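PDB 6XJ9: agarase from Pseudoalteromonas fuliginea, which probably hydrolyses agarose, the galactan of red algal cell walls, as a family 50 glycoside hydrolase of a marine bacterium. Local coordinates for residues Y696-I710 / A750-R762. Sequence-based numbering, arbitrary orientation. Where two conformers were deposited one is given.
Sequences YTDYMNSVIDNPYFI and AAKAMNESMYERR
Asn-706 O is gripped by two nitrogens of Arg-762, end-on. Arg-762 NH1 lies 2.7 Å from Asn-706 O and Arg-762 NH2 3.0 Å from it. NH1 of Arg-762 also donates to Ile-704 O at 2.8 Å, from above that carbonyl's plane. The extended chain, CG anti to the backbone N (chi1 -178°), carries the guanidinium into the turn that follows helix 689-704. A leucine at Arg-762 would probably leave the carbonyls of Ile-704 and Asn-706 without these donors, and the turn freer to shift. Asn-706 OD1 accepts from Tyr-708 N, an Asx turn. The chain then enters strand 709-714, which runs parallel between strands 299-305 and 664-666, as in the (beta/alpha)8 barrel expected of this family. Helices 689-704 and 745-763 pack side by side outside this sheet. Their segments 696-704 and 750-762 run nearly parallel, at 18°. Ile-704 is a knob among Met-754, Met-758, Arg-761 and Arg-762. Arg-761 meets Asp-705 side-on in a salt bridge. Arg-761 NE bonds Asp-705 OD1 and Arg-761 NH2 bonds Asp-705 OD2, both at 2.7 Å, with the two groups nearly coplanar. The amide of Asn-701 stacks on one guanidinium face of Arg-761. A water joins Asp-705 OD1 to Arg-761 O. Further along, Thr-697 OG1 and Ala-750 O share another water.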
loop_
_atom_site.group_PDB
_atom_site.type_symbol
_atom_site.label_atom_id
_atom_site.label_comp_id
_atom_site.label_asym_id
_atom_site.label_seq_id
_atom_site.Cartn_x
_atom_site.Cartn_y
_atom_site.Cartn_z
ATOM N N TYR A 696 2.924 -11.426 -0.214
ATOM C CA TYR A 696 1.959 -12.267 -0.902
ATOM C C TYR A 696 2.380 -12.469 -2.357
ATOM O O TYR A 696 2.437 -13.598 -2.842
ATOM C CB TYR A 696 0.592 -11.580 -0.893
ATOM C CG TYR A 696 -0.463 -12.300 -1.692
ATOM C CD1 TYR A 696 -1.146 -13.368 -1.138
ATOM C CD2 TYR A 696 -0.786 -11.915 -2.989
ATOM C CE1 TYR A 696 -2.130 -14.044 -1.843
ATOM C CE2 TYR A 696 -1.779 -12.578 -3.702
ATOM C CZ TYR A 696 -2.442 -13.652 -3.129
ATOM O OH TYR A 696 -3.407 -14.344 -3.808
ATOM N N THR A 697 2.646 -11.358 -3.053
ATOM C CA THR A 697 2.998 -11.364 -4.471
ATOM C C THR A 697 4.253 -12.209 -4.717
ATOM O O THR A 697 4.283 -13.020 -5.641
ATOM C CB THR A 697 3.166 -9.923 -4.981
ATOM O OG1 THR A 697 1.852 -9.371 -4.977
ATOM C CG2 THR A 697 3.747 -9.810 -6.379
ATOM N N ASP A 698 5.288 -12.005 -3.895
ATOM C CA ASP A 698 6.528 -12.764 -3.991
ATOM C C ASP A 698 6.254 -14.254 -3.817
ATOM O O ASP A 698 6.831 -15.066 -4.538
ATOM C CB ASP A 698 7.550 -12.335 -2.932
ATOM C CG ASP A 698 8.264 -11.030 -3.260
ATOM O OD1 ASP A 698 8.162 -10.582 -4.424
ATOM O OD2 ASP A 698 8.941 -10.484 -2.351
ATOM N N TYR A 699 5.407 -14.594 -2.836
ATOM C CA TYR A 699 5.131 -15.986 -2.501
ATOM C C TYR A 699 4.453 -16.648 -3.693
ATOM O O TYR A 699 4.827 -17.742 -4.102
ATOM C CB TYR A 699 4.191 -16.106 -1.292
ATOM C CG TYR A 699 3.986 -17.524 -0.811
ATOM C CD1 TYR A 699 3.190 -18.414 -1.517
ATOM C CD2 TYR A 699 4.585 -17.983 0.352
ATOM C CE1 TYR A 699 2.995 -19.715 -1.085
ATOM C CE2 TYR A 699 4.399 -19.282 0.801
ATOM C CZ TYR A 699 3.599 -20.152 0.083
ATOM O OH TYR A 699 3.422 -21.437 0.508
ATOM N N MET A 700 3.454 -15.955 -4.238
ATOM C CA MET A 700 2.663 -16.472 -5.344
ATOM C C MET A 700 3.505 -16.559 -6.617
ATOM O O MET A 700 3.311 -17.475 -7.425
ATOM C CB MET A 700 1.410 -15.616 -5.575
ATOM C CG MET A 700 0.274 -15.922 -4.576
ATOM S SD MET A 700 -0.162 -17.707 -4.463
ATOM C CE MET A 700 -0.548 -18.049 -6.181
ATOM N N ASN A 701 4.469 -15.641 -6.765
ATOM C CA ASN A 701 5.383 -15.708 -7.894
ATOM C C ASN A 701 6.223 -16.980 -7.819
ATOM O O ASN A 701 6.520 -17.584 -8.853
ATOM C CB ASN A 701 6.238 -14.445 -8.040
ATOM C CG ASN A 701 5.483 -13.307 -8.691
ATOM O OD1 ASN A 701 4.567 -13.542 -9.476
ATOM N ND2 ASN A 701 5.871 -12.078 -8.398
ATOM N N SER A 702 6.608 -17.371 -6.600
ATOM C CA SER A 702 7.443 -18.548 -6.435
ATOM C C SER A 702 6.639 -19.819 -6.704
ATOM O O SER A 702 7.207 -20.810 -7.140
ATOM C CB SER A 702 8.142 -18.582 -5.099
ATOM O OG SER A 702 7.243 -18.886 -4.044
ATOM N N VAL A 703 5.328 -19.774 -6.445
ATOM C CA VAL A 703 4.419 -20.862 -6.785
ATOM C C VAL A 703 4.302 -20.959 -8.311
ATOM O O VAL A 703 4.465 -22.036 -8.888
ATOM C CB VAL A 703 3.030 -20.652 -6.151
ATOM C CG1 VAL A 703 2.048 -21.736 -6.595
ATOM C CG2 VAL A 703 3.096 -20.555 -4.630
ATOM N N ILE A 704 4.034 -19.817 -8.951
ATOM C CA ILE A 704 3.827 -19.737 -10.390
ATOM C C ILE A 704 5.103 -20.129 -11.141
ATOM O O ILE A 704 5.022 -20.722 -12.222
ATOM C CB ILE A 704 3.334 -18.327 -10.788
ATOM C CG1 ILE A 704 1.917 -18.043 -10.281
ATOM C CG2 ILE A 704 3.448 -18.080 -12.288
ATOM C CD1 ILE A 704 1.004 -19.247 -10.238
ATOM N N ASP A 705 6.272 -19.819 -10.558
ATOM C CA ASP A 705 7.543 -20.038 -11.237
ATOM C C ASP A 705 8.054 -21.458 -10.982
ATOM O O ASP A 705 9.093 -21.846 -11.512
ATOM C CB ASP A 705 8.586 -18.981 -10.855
ATOM C CG ASP A 705 8.223 -17.566 -11.283
ATOM O OD1 ASP A 705 7.321 -17.399 -12.149
ATOM O OD2 ASP A 705 8.822 -16.637 -10.737
ATOM N N ASN A 706 7.335 -22.230 -10.155
ATOM C CA ASN A 706 7.826 -23.552 -9.819
ATOM C C ASN A 706 7.217 -24.582 -10.767
ATOM O O ASN A 706 6.002 -24.679 -10.882
ATOM C CB ASN A 706 7.615 -23.901 -8.347
ATOM C CG ASN A 706 8.208 -25.249 -8.012
ATOM O OD1 ASN A 706 7.819 -26.267 -8.592
ATOM N ND2 ASN A 706 9.130 -25.265 -7.061
ATOM N N PRO A 707 8.032 -25.407 -11.462
ATOM C CA PRO A 707 7.505 -26.276 -12.513
ATOM C C PRO A 707 6.645 -27.445 -12.027
ATOM O O PRO A 707 5.962 -28.065 -12.845
ATOM C CB PRO A 707 8.770 -26.742 -13.254
ATOM C CG PRO A 707 9.824 -26.742 -12.168
ATOM C CD PRO A 707 9.492 -25.539 -11.299
ATOM N N TYR A 708 6.648 -27.707 -10.711
ATOM C CA TYR A 708 5.829 -28.771 -10.142
ATOM C C TYR A 708 4.511 -28.235 -9.585
ATOM O O TYR A 708 3.481 -28.903 -9.677
ATOM C CB TYR A 708 6.621 -29.603 -9.129
ATOM C CG TYR A 708 7.755 -30.329 -9.794
ATOM C CD1 TYR A 708 7.529 -31.502 -10.495
ATOM C CD2 TYR A 708 9.033 -29.790 -9.807
ATOM C CE1 TYR A 708 8.559 -32.159 -11.149
ATOM C CE2 TYR A 708 10.078 -30.441 -10.442
ATOM C CZ TYR A 708 9.835 -31.620 -11.125
ATOM O OH TYR A 708 10.852 -32.243 -11.776
ATOM N N PHE A 709 4.529 -27.019 -9.037
ATOM C CA PHE A 709 3.333 -26.513 -8.380
ATOM C C PHE A 709 2.338 -25.957 -9.390
ATOM O O PHE A 709 2.739 -25.299 -10.344
ATOM C CB PHE A 709 3.698 -25.488 -7.309
ATOM C CG PHE A 709 4.117 -26.123 -6.012
ATOM C CD1 PHE A 709 5.449 -26.443 -5.776
ATOM C CD2 PHE A 709 3.183 -26.410 -5.031
ATOM C CE1 PHE A 709 5.842 -26.997 -4.569
ATOM C CE2 PHE A 709 3.579 -26.997 -3.839
ATOM C CZ PHE A 709 4.905 -27.294 -3.603
ATOM N N ILE A 710 1.045 -26.230 -9.149
ATOM C CA ILE A 710 -0.037 -25.822 -10.028
ATOM C C ILE A 710 -1.003 -24.895 -9.287
ATOM O O ILE A 710 -2.126 -24.662 -9.741
ATOM C CB ILE A 710 -0.737 -27.051 -10.662
ATOM C CG1 ILE A 710 -1.240 -28.087 -9.647
ATOM C CG2 ILE A 710 0.211 -27.709 -11.652
ATOM C CD1 ILE A 710 -2.333 -27.627 -8.706
ATOM N N ALA A 750 -3.195 -6.856 -5.058
ATOM C CA ALA A 750 -2.098 -7.755 -5.380
ATOM C C ALA A 750 -2.635 -9.069 -5.946
ATOM O O ALA A 750 -2.083 -9.595 -6.909
ATOM C CB ALA A 750 -1.215 -7.983 -4.180
ATOM N N ALA A 751 -3.714 -9.579 -5.344
ATOM C CA ALA A 751 -4.368 -10.790 -5.815
ATOM C C ALA A 751 -4.837 -10.617 -7.261
ATOM O O ALA A 751 -4.623 -11.512 -8.085
ATOM C CB ALA A 751 -5.504 -11.163 -4.896
ATOM N N LYS A 752 -5.454 -9.465 -7.572
ATOM C CA LYS A 752 -6.001 -9.259 -8.906
ATOM C C LYS A 752 -4.876 -9.300 -9.934
ATOM O O LYS A 752 -5.041 -9.855 -11.021
ATOM C CB LYS A 752 -6.603 -7.863 -9.075
ATOM C CG LYS A 752 -7.971 -7.589 -8.475
ATOM C CD LYS A 752 -8.384 -6.197 -8.931
ATOM C CE LYS A 752 -9.481 -5.529 -8.143
ATOM N NZ LYS A 752 -9.618 -4.115 -8.588
ATOM N N ALA A 753 -3.755 -8.643 -9.608
ATOM C CA ALA A 753 -2.644 -8.526 -10.537
ATOM C C ALA A 753 -2.031 -9.906 -10.743
ATOM O O ALA A 753 -1.758 -10.301 -11.871
ATOM C CB ALA A 753 -1.623 -7.545 -10.015
ATOM N N MET A 754 -1.856 -10.631 -9.635
ATOM C CA MET A 754 -1.232 -11.946 -9.655
ATOM C C MET A 754 -2.047 -12.893 -10.532
ATOM O O MET A 754 -1.500 -13.567 -11.392
ATOM C CB MET A 754 -1.125 -12.529 -8.242
ATOM C CG MET A 754 -0.525 -13.921 -8.219
ATOM S SD MET A 754 1.163 -13.917 -8.872
ATOM C CE MET A 754 1.187 -15.499 -9.704
ATOM N N ASN A 755 -3.365 -12.934 -10.295
ATOM C CA ASN A 755 -4.271 -13.852 -10.975
ATOM C C ASN A 755 -4.352 -13.497 -12.455
ATOM O O ASN A 755 -4.512 -14.383 -13.296
ATOM C CB ASN A 755 -5.671 -13.817 -10.354
ATOM C CG ASN A 755 -5.756 -14.510 -9.010
ATOM O OD1 ASN A 755 -5.224 -15.610 -8.841
ATOM N ND2 ASN A 755 -6.446 -13.892 -8.059
ATOM N N GLU A 756 -4.233 -12.197 -12.757
ATOM C CA GLU A 756 -4.327 -11.709 -14.124
ATOM C C GLU A 756 -3.168 -12.273 -14.945
ATOM O O GLU A 756 -3.356 -12.728 -16.075
ATOM C CB GLU A 756 -4.362 -10.174 -14.139
ATOM C CG GLU A 756 -4.555 -9.580 -15.520
ATOM C CD GLU A 756 -5.859 -9.988 -16.182
ATOM O OE1 GLU A 756 -6.904 -9.954 -15.502
ATOM O OE2 GLU A 756 -5.821 -10.371 -17.368
ATOM N N SER A 757 -1.970 -12.269 -14.354
ATOM C CA SER A 757 -0.761 -12.532 -15.111
ATOM C C SER A 757 -0.322 -13.992 -15.017
ATOM O O SER A 757 0.600 -14.380 -15.729
ATOM C CB SER A 757 0.348 -11.590 -14.709
ATOM O OG SER A 757 0.683 -11.792 -13.345
ATOM N N MET A 758 -0.991 -14.811 -14.191
ATOM C CA MET A 758 -0.414 -16.112 -13.855
ATOM C C MET A 758 -0.234 -17.017 -15.072
ATOM O O MET A 758 0.802 -17.670 -15.183
ATOM C CB MET A 758 -1.165 -16.870 -12.759
ATOM C CG MET A 758 -2.607 -17.215 -13.065
ATOM S SD MET A 758 -3.399 -17.804 -11.537
ATOM C CE MET A 758 -5.117 -17.769 -12.059
ATOM N N TYR A 759 -1.241 -17.091 -15.954
ATOM C CA TYR A 759 -1.164 -18.029 -17.067
ATOM C C TYR A 759 0.006 -17.661 -17.979
ATOM O O TYR A 759 0.846 -18.502 -18.303
ATOM C CB TYR A 759 -2.517 -18.153 -17.778
ATOM C CG TYR A 759 -3.579 -18.817 -16.940
ATOM C CD1 TYR A 759 -3.399 -20.107 -16.460
ATOM C CD2 TYR A 759 -4.760 -18.161 -16.616
ATOM C CE1 TYR A 759 -4.357 -20.719 -15.670
ATOM C CE2 TYR A 759 -5.741 -18.778 -15.851
ATOM C CZ TYR A 759 -5.540 -20.066 -15.383
ATOM O OH TYR A 759 -6.475 -20.679 -14.596
ATOM N N GLU A 760 0.073 -16.373 -18.328
ATOM C CA GLU A 760 1.117 -15.809 -19.169
ATOM C C GLU A 760 2.493 -15.999 -18.546
ATOM O O GLU A 760 3.416 -16.457 -19.212
ATOM C CB GLU A 760 0.840 -14.321 -19.361
ATOM C CG GLU A 760 -0.497 -14.094 -20.042
ATOM C CD GLU A 760 -0.491 -12.989 -21.074
ATOM O OE1 GLU A 760 -0.642 -13.311 -22.272
ATOM O OE2 GLU A 760 -0.336 -11.817 -20.673
ATOM N N ARG A 761 2.627 -15.623 -17.270
ATOM C CA ARG A 761 3.902 -15.746 -16.583
ATOM C C ARG A 761 4.370 -17.202 -16.572
ATOM O O ARG A 761 5.548 -17.469 -16.806
ATOM C CB ARG A 761 3.812 -15.193 -15.157
ATOM C CG ARG A 761 5.141 -15.217 -14.417
ATOM C CD ARG A 761 5.036 -14.719 -12.994
ATOM N NE ARG A 761 6.310 -14.860 -12.292
ATOM C CZ ARG A 761 7.030 -13.831 -11.869
ATOM N NH1 ARG A 761 6.600 -12.597 -12.084
ATOM N NH2 ARG A 761 8.159 -14.038 -11.217
ATOM N N ARG A 762 3.462 -18.147 -16.294
ATOM C CA ARG A 762 3.890 -19.528 -16.127
ATOM C C ARG A 762 4.195 -20.177 -17.474
ATOM O O ARG A 762 5.146 -20.949 -17.581
ATOM C CB ARG A 762 2.852 -20.377 -15.379
ATOM C CG ARG A 762 3.300 -21.814 -15.144
ATOM C CD ARG A 762 2.317 -22.573 -14.265
ATOM N NE ARG A 762 2.740 -23.936 -13.965
ATOM C CZ ARG A 762 3.614 -24.276 -13.022
ATOM N NH1 ARG A 762 4.173 -23.342 -12.271
ATOM N NH2 ARG A 762 3.934 -25.548 -12.834
HETATM O O HOH W 1 0.542 -9.189 -7.486
HETATM O O HOH W 2 2.795 -12.229 -10.791
HETATM O O HOH W 3 7.387 -18.559 -14.812
#